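Local coordinates for protein alanine racemase (Enterococcus faecalis, PDB 3E6E) that belongs to the alanine racemase family, pairing an N-terminal TIM-barrel domain with a C-terminal beta domain in a two-chain assembly, at residues I72-L86 with P95-A107. The protein carries 1 engineered substitution. Residues are numbered along the deposited sequence; the frame is centred on the assembly and turned at random.
Sequences IELREAGVQDPILIL and PLLIQYDLSVTVA. With DCS (D-[3-hydroxy-2-methyl-5-phosphonooxymethyl-pyridin-4-ylmethyl]-N,O-cycloserylamide), chain D.
R75 reaches from the last turn of helix 68-76 to the backbone that closes helix 94-99. Its NE donates to Y100 O (2.9 Å, 163° at the hydrogen), nearly in the guanidinium plane, while NH2 meets D101 O from above that carbonyl's plane (3.0 Å). A bend at chi2 (-37°) turns the guanidinium this way, and NH1 bonds back to V79 O, so one side chain ties the ends of two helices to the loop between helix 68-76 and strand 83-85. D101, the positive-phi residue of a Schellman motif, points its carboxylate to a salt bridge with R128. Strands 83-85 and 103-106 run parallel, S103 N bonding to I83 O and S103 O accepting I85 N (both 2.9 Å). Around these bonds the packing is apolar. I72 CG1 sits over the face of the Y100 ring in a CH-pi contact, 3.7 Å from its centroid, as R75 CB presses on the ring edge (3.4 Å to CD2). L102 CD2 rests on I83 CB (3.7 Å), and I85 CD1 touches L97 CD2. L86, following the strand, lays CD1 against C2 of the DCS pyridine ring (3.6 Å). Strand 83-85, helix 94-99 and strand 103-106 form a beta-alpha-beta unit of the TIM barrel: strand 83-85 is flanked by strands 62-65 and 103-106, strand 129-132 follows, and the preceding helix 68-76 packs against the unit on I83, I85 and L102.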
loop_
_atom_site.group_PDB
_atom_site.type_symbol
_atom_site.label_atom_id
_atom_site.label_comp_id
_atom_site.label_asym_id
_atom_site.label_seq_id
_atom_site.Cartn_x
_atom_site.Cartn_y
_atom_site.Cartn_z
ATOM N N ILE A 72 -15.285 4.359 14.373
ATOM C CA ILE A 72 -15.386 5.703 14.909
ATOM C C ILE A 72 -15.396 6.732 13.781
ATOM O O ILE A 72 -16.126 7.720 13.845
ATOM C CB ILE A 72 -14.249 5.966 15.933
ATOM C CG1 ILE A 72 -14.480 5.069 17.158
ATOM C CG2 ILE A 72 -14.209 7.430 16.340
ATOM C CD1 ILE A 72 -13.470 5.204 18.240
ATOM N N GLU A 73 -14.620 6.495 12.732
ATOM C CA GLU A 73 -14.604 7.430 11.625
ATOM C C GLU A 73 -16.034 7.566 11.133
ATOM O O GLU A 73 -16.538 8.683 10.976
ATOM C CB GLU A 73 -13.696 6.935 10.495
ATOM C CG GLU A 73 -13.841 7.737 9.197
ATOM C CD GLU A 73 -12.710 7.504 8.205
ATOM O OE1 GLU A 73 -11.663 8.177 8.329
ATOM O OE2 GLU A 73 -12.866 6.649 7.305
ATOM N N LEU A 74 -16.706 6.438 10.919
ATOM C CA LEU A 74 -18.089 6.487 10.443
ATOM C C LEU A 74 -18.998 7.312 11.349
ATOM O O LEU A 74 -19.883 8.036 10.875
ATOM C CB LEU A 74 -18.661 5.080 10.299
ATOM C CG LEU A 74 -18.039 4.256 9.176
ATOM C CD1 LEU A 74 -18.738 2.907 9.065
ATOM C CD2 LEU A 74 -18.160 5.030 7.869
ATOM N N ARG A 75 -18.786 7.203 12.653
ATOM C CA ARG A 75 -19.605 7.954 13.578
ATOM C C ARG A 75 -19.300 9.437 13.460
ATOM O O ARG A 75 -20.211 10.247 13.269
ATOM C CB ARG A 75 -19.388 7.478 15.018
ATOM C CG ARG A 75 -20.101 6.171 15.372
ATOM C CD ARG A 75 -21.474 6.058 14.715
ATOM N NE ARG A 75 -22.335 5.113 15.425
ATOM C CZ ARG A 75 -23.397 4.507 14.899
ATOM N NH1 ARG A 75 -23.746 4.730 13.634
ATOM N NH2 ARG A 75 -24.125 3.690 15.650
ATOM N N GLU A 76 -18.019 9.785 13.567
ATOM C CA GLU A 76 -17.601 11.177 13.467
ATOM C C GLU A 76 -18.049 11.807 12.154
ATOM O O GLU A 76 -18.205 13.022 12.061
ATOM C CB GLU A 76 -16.081 11.280 13.602
ATOM C CG GLU A 76 -15.587 11.252 15.041
ATOM C CD GLU A 76 -14.080 11.100 15.149
ATOM O OE1 GLU A 76 -13.578 10.963 16.288
ATOM O OE2 GLU A 76 -13.393 11.112 14.101
ATOM N N ALA A 77 -18.280 10.973 11.150
ATOM C CA ALA A 77 -18.695 11.454 9.842
ATOM C C ALA A 77 -20.171 11.779 9.765
ATOM O O ALA A 77 -20.614 12.418 8.812
ATOM C CB ALA A 77 -18.335 10.426 8.772
ATOM N N GLY A 78 -20.939 11.324 10.752
ATOM C CA GLY A 78 -22.365 11.597 10.751
ATOM C C GLY A 78 -23.231 10.410 10.373
ATOM O O GLY A 78 -24.417 10.565 10.119
ATOM N N VAL A 79 -22.645 9.220 10.306
ATOM C CA VAL A 79 -23.433 8.035 9.992
ATOM C C VAL A 79 -24.130 7.639 11.287
ATOM O O VAL A 79 -23.478 7.445 12.313
ATOM C CB VAL A 79 -22.552 6.864 9.520
ATOM C CG1 VAL A 79 -23.409 5.613 9.338
ATOM C CG2 VAL A 79 -21.871 7.229 8.214
ATOM N N GLN A 80 -25.454 7.528 11.236
ATOM C CA GLN A 80 -26.240 7.193 12.420
ATOM C C GLN A 80 -26.808 5.794 12.358
ATOM O O GLN A 80 -27.486 5.361 13.279
ATOM C CB GLN A 80 -27.381 8.194 12.593
ATOM C CG GLN A 80 -26.921 9.629 12.714
ATOM C CD GLN A 80 -28.078 10.607 12.685
ATOM O OE1 GLN A 80 -27.956 11.715 12.151
ATOM N NE2 GLN A 80 -29.211 10.209 13.263
ATOM N N ASP A 81 -26.531 5.088 11.273
ATOM C CA ASP A 81 -27.032 3.733 11.118
ATOM C C ASP A 81 -26.152 2.759 11.894
ATOM O O ASP A 81 -25.088 3.120 12.394
ATOM C CB ASP A 81 -27.042 3.326 9.638
ATOM C CG ASP A 81 -27.460 4.454 8.720
ATOM O OD1 ASP A 81 -26.594 5.310 8.412
ATOM O OD2 ASP A 81 -28.648 4.486 8.314
ATOM N N PRO A 82 -26.600 1.504 12.015
ATOM C CA PRO A 82 -25.840 0.480 12.729
ATOM C C PRO A 82 -24.490 0.263 12.072
ATOM O O PRO A 82 -24.399 0.174 10.849
ATOM C CB PRO A 82 -26.723 -0.754 12.599
ATOM C CG PRO A 82 -28.104 -0.171 12.566
ATOM C CD PRO A 82 -27.934 0.998 11.636
ATOM N N ILE A 83 -23.450 0.178 12.895
ATOM C CA ILE A 83 -22.093 -0.047 12.422
ATOM C C ILE A 83 -21.543 -1.297 13.092
ATOM O O ILE A 83 -21.222 -1.286 14.279
ATOM C CB ILE A 83 -21.154 1.125 12.777
ATOM C CG1 ILE A 83 -21.634 2.421 12.114
ATOM C CG2 ILE A 83 -19.751 0.794 12.341
ATOM C CD1 ILE A 83 -20.785 3.640 12.462
ATOM N N LEU A 84 -21.430 -2.379 12.336
ATOM C CA LEU A 84 -20.901 -3.618 12.893
ATOM C C LEU A 84 -19.414 -3.833 12.604
ATOM O O LEU A 84 -18.961 -3.709 11.466
ATOM C CB LEU A 84 -21.681 -4.816 12.353
ATOM C CG LEU A 84 -20.956 -6.155 12.478
ATOM C CD1 LEU A 84 -20.671 -6.470 13.924
ATOM C CD2 LEU A 84 -21.789 -7.232 11.834
ATOM N N ILE A 85 -18.668 -4.159 13.652
ATOM C CA ILE A 85 -17.254 -4.431 13.534
ATOM C C ILE A 85 -17.197 -5.936 13.354
ATOM O O ILE A 85 -17.605 -6.690 14.240
ATOM C CB ILE A 85 -16.496 -4.024 14.808
ATOM C CG1 ILE A 85 -16.688 -2.528 15.066
ATOM C CG2 ILE A 85 -15.010 -4.338 14.656
ATOM C CD1 ILE A 85 -15.952 -2.018 16.291
ATOM N N LEU A 86 -16.700 -6.356 12.192
ATOM C CA LEU A 86 -16.605 -7.765 11.809
ATOM C C LEU A 86 -15.613 -8.653 12.541
ATOM O O LEU A 86 -15.745 -9.874 12.486
ATOM C CB LEU A 86 -16.329 -7.879 10.309
ATOM C CG LEU A 86 -17.433 -7.385 9.385
ATOM C CD1 LEU A 86 -16.948 -7.419 7.941
ATOM C CD2 LEU A 86 -18.670 -8.249 9.576
ATOM N N PRO A 95 -15.922 0.243 26.444
ATOM C CA PRO A 95 -16.552 1.532 26.740
ATOM C C PRO A 95 -16.690 2.421 25.509
ATOM O O PRO A 95 -17.630 3.207 25.414
ATOM C CB PRO A 95 -15.650 2.129 27.831
ATOM C CG PRO A 95 -14.356 1.454 27.641
ATOM C CD PRO A 95 -14.741 0.039 27.301
ATOM N N LEU A 96 -15.771 2.307 24.556
ATOM C CA LEU A 96 -15.900 3.114 23.349
ATOM C C LEU A 96 -17.056 2.526 22.545
ATOM O O LEU A 96 -17.850 3.258 21.949
ATOM C CB LEU A 96 -14.611 3.095 22.520
ATOM C CG LEU A 96 -13.330 3.677 23.132
ATOM C CD1 LEU A 96 -12.237 3.663 22.077
ATOM C CD2 LEU A 96 -13.552 5.096 23.631
ATOM N N LEU A 97 -17.152 1.198 22.536
ATOM C CA LEU A 97 -18.233 0.514 21.836
ATOM C C LEU A 97 -19.568 1.129 22.267
ATOM O O LEU A 97 -20.430 1.441 21.432
ATOM C CB LEU A 97 -18.213 -0.971 22.178
ATOM C CG LEU A 97 -16.938 -1.693 21.747
ATOM C CD1 LEU A 97 -16.928 -3.122 22.252
ATOM C CD2 LEU A 97 -16.856 -1.672 20.239
ATOM N N ILE A 98 -19.722 1.301 23.580
ATOM C CA ILE A 98 -20.919 1.891 24.170
ATOM C C ILE A 98 -21.002 3.360 23.742
ATOM O O ILE A 98 -22.076 3.865 23.383
ATOM C CB ILE A 98 -20.862 1.803 25.737
ATOM C CG1 ILE A 98 -20.834 0.331 26.187
ATOM C CG2 ILE A 98 -22.034 2.544 26.368
ATOM C CD1 ILE A 98 -22.035 -0.499 25.764
ATOM N N GLN A 99 -19.858 4.038 23.769
ATOM C CA GLN A 99 -19.804 5.445 23.402
ATOM C C GLN A 99 -20.354 5.704 21.997
ATOM O O GLN A 99 -21.198 6.584 21.806
ATOM C CB GLN A 99 -18.367 5.954 23.506
ATOM C CG GLN A 99 -18.266 7.461 23.711
ATOM C CD GLN A 99 -16.825 7.979 23.666
ATOM O OE1 GLN A 99 -15.943 7.486 24.375
ATOM N NE2 GLN A 99 -16.591 8.988 22.828
ATOM N N TYR A 100 -19.897 4.927 21.017
ATOM C CA TYR A 100 -20.347 5.103 19.634
ATOM C C TYR A 100 -21.448 4.133 19.213
ATOM O O TYR A 100 -21.696 3.960 18.022
ATOM C CB TYR A 100 -19.159 4.949 18.673
ATOM C CG TYR A 100 -18.054 5.964 18.879
ATOM C CD1 TYR A 100 -17.101 5.800 19.878
ATOM C CD2 TYR A 100 -17.994 7.122 18.098
ATOM C CE1 TYR A 100 -16.117 6.762 20.098
ATOM C CE2 TYR A 100 -17.018 8.093 18.311
ATOM C CZ TYR A 100 -16.085 7.912 19.314
ATOM O OH TYR A 100 -15.152 8.907 19.558
ATOM N N ASP A 101 -22.112 3.524 20.192
ATOM C CA ASP A 101 -23.178 2.543 19.955
ATOM C C ASP A 101 -22.855 1.683 18.756
ATOM O O ASP A 101 -23.592 1.648 17.773
ATOM C CB ASP A 101 -24.537 3.215 19.734
ATOM C CG ASP A 101 -25.696 2.213 19.774
ATOM O OD1 ASP A 101 -25.941 1.617 20.846
ATOM O OD2 ASP A 101 -26.357 2.014 18.733
ATOM N N LEU A 102 -21.741 0.977 18.843
ATOM C CA LEU A 102 -21.324 0.123 17.752
ATOM C C LEU A 102 -21.631 -1.330 18.056
ATOM O O LEU A 102 -21.651 -1.752 19.211
ATOM C CB LEU A 102 -19.829 0.283 17.535
ATOM C CG LEU A 102 -19.399 1.739 17.420
ATOM C CD1 LEU A 102 -17.916 1.843 17.669
ATOM C CD2 LEU A 102 -19.777 2.271 16.054
ATOM N N SER A 103 -21.884 -2.095 17.008
ATOM C CA SER A 103 -22.131 -3.510 17.179
ATOM C C SER A 103 -20.772 -4.199 17.057
ATOM O O SER A 103 -19.944 -3.811 16.236
ATOM C CB SER A 103 -23.085 -4.004 16.104
ATOM O OG SER A 103 -24.342 -3.364 16.237
ATOM N N VAL A 104 -20.543 -5.208 17.888
ATOM C CA VAL A 104 -19.276 -5.926 17.883
ATOM C C VAL A 104 -19.447 -7.413 17.634
ATOM O O VAL A 104 -20.489 -8.001 17.936
ATOM C CB VAL A 104 -18.532 -5.776 19.226
ATOM C CG1 VAL A 104 -18.339 -4.305 19.558
ATOM C CG2 VAL A 104 -19.311 -6.477 20.333
ATOM N N THR A 105 -18.403 -8.021 17.091
ATOM C CA THR A 105 -18.418 -9.446 16.829
ATOM C C THR A 105 -17.849 -10.107 18.066
ATOM O O THR A 105 -17.021 -9.528 18.752
ATOM C CB THR A 105 -17.545 -9.785 15.604
ATOM O OG1 THR A 105 -18.061 -9.091 14.458
ATOM C CG2 THR A 105 -17.550 -11.287 15.335
ATOM N N VAL A 106 -18.318 -11.307 18.366
ATOM C CA VAL A 106 -17.828 -12.047 19.523
ATOM C C VAL A 106 -17.709 -13.507 19.113
ATOM O O VAL A 106 -18.673 -14.105 18.632
ATOM C CB VAL A 106 -18.787 -11.886 20.744
ATOM C CG1 VAL A 106 -20.217 -11.974 20.300
ATOM C CG2 VAL A 106 -18.506 -12.963 21.766
ATOM N N ALA A 107 -16.520 -14.074 19.285
ATOM C CA ALA A 107 -16.288 -15.455 18.884
ATOM C C ALA A 107 -15.849 -16.391 20.007
ATOM O O ALA A 107 -15.330 -17.478 19.747
ATOM C CB ALA A 107 -15.269 -15.483 17.760
HETATM N N1 DCS D . -18.353 -10.383 5.735
HETATM C C2 DCS D . -17.133 -10.674 6.428
HETATM C C2A DCS D . -17.145 -11.335 7.793
HETATM C C3 DCS D . -15.933 -10.330 5.795
HETATM O O3 DCS D . -14.739 -10.567 6.381
HETATM C C4 DCS D . -15.987 -9.700 4.485
HETATM C C4A DCS D . -14.695 -9.330 3.784
HETATM C C5 DCS D . -17.290 -9.450 3.864
HETATM C C6 DCS D . -18.429 -9.794 4.504
HETATM C C5A DCS D . -17.449 -8.810 2.508
HETATM O O4P DCS D . -16.929 -9.703 1.519
HETATM P P DCS D . -16.898 -9.425 -0.049
HETATM O O1P DCS D . -18.277 -9.279 -0.471
HETATM O O2P DCS D . -16.114 -8.220 -0.299
HETATM O O3P DCS D . -16.289 -10.587 -0.687
HETATM N N DCS D . -13.824 -10.559 3.601
HETATM C CA DCS D . -12.572 -10.468 2.975
HETATM C C DCS D . -11.310 -10.502 3.638
HETATM O O DCS D . -11.116 -10.592 4.986
HETATM N ND DCS D . -10.362 -10.435 2.734
HETATM O OG DCS D . -10.949 -10.351 1.488
HETATM C CB DCS D . -12.290 -10.370 1.641
#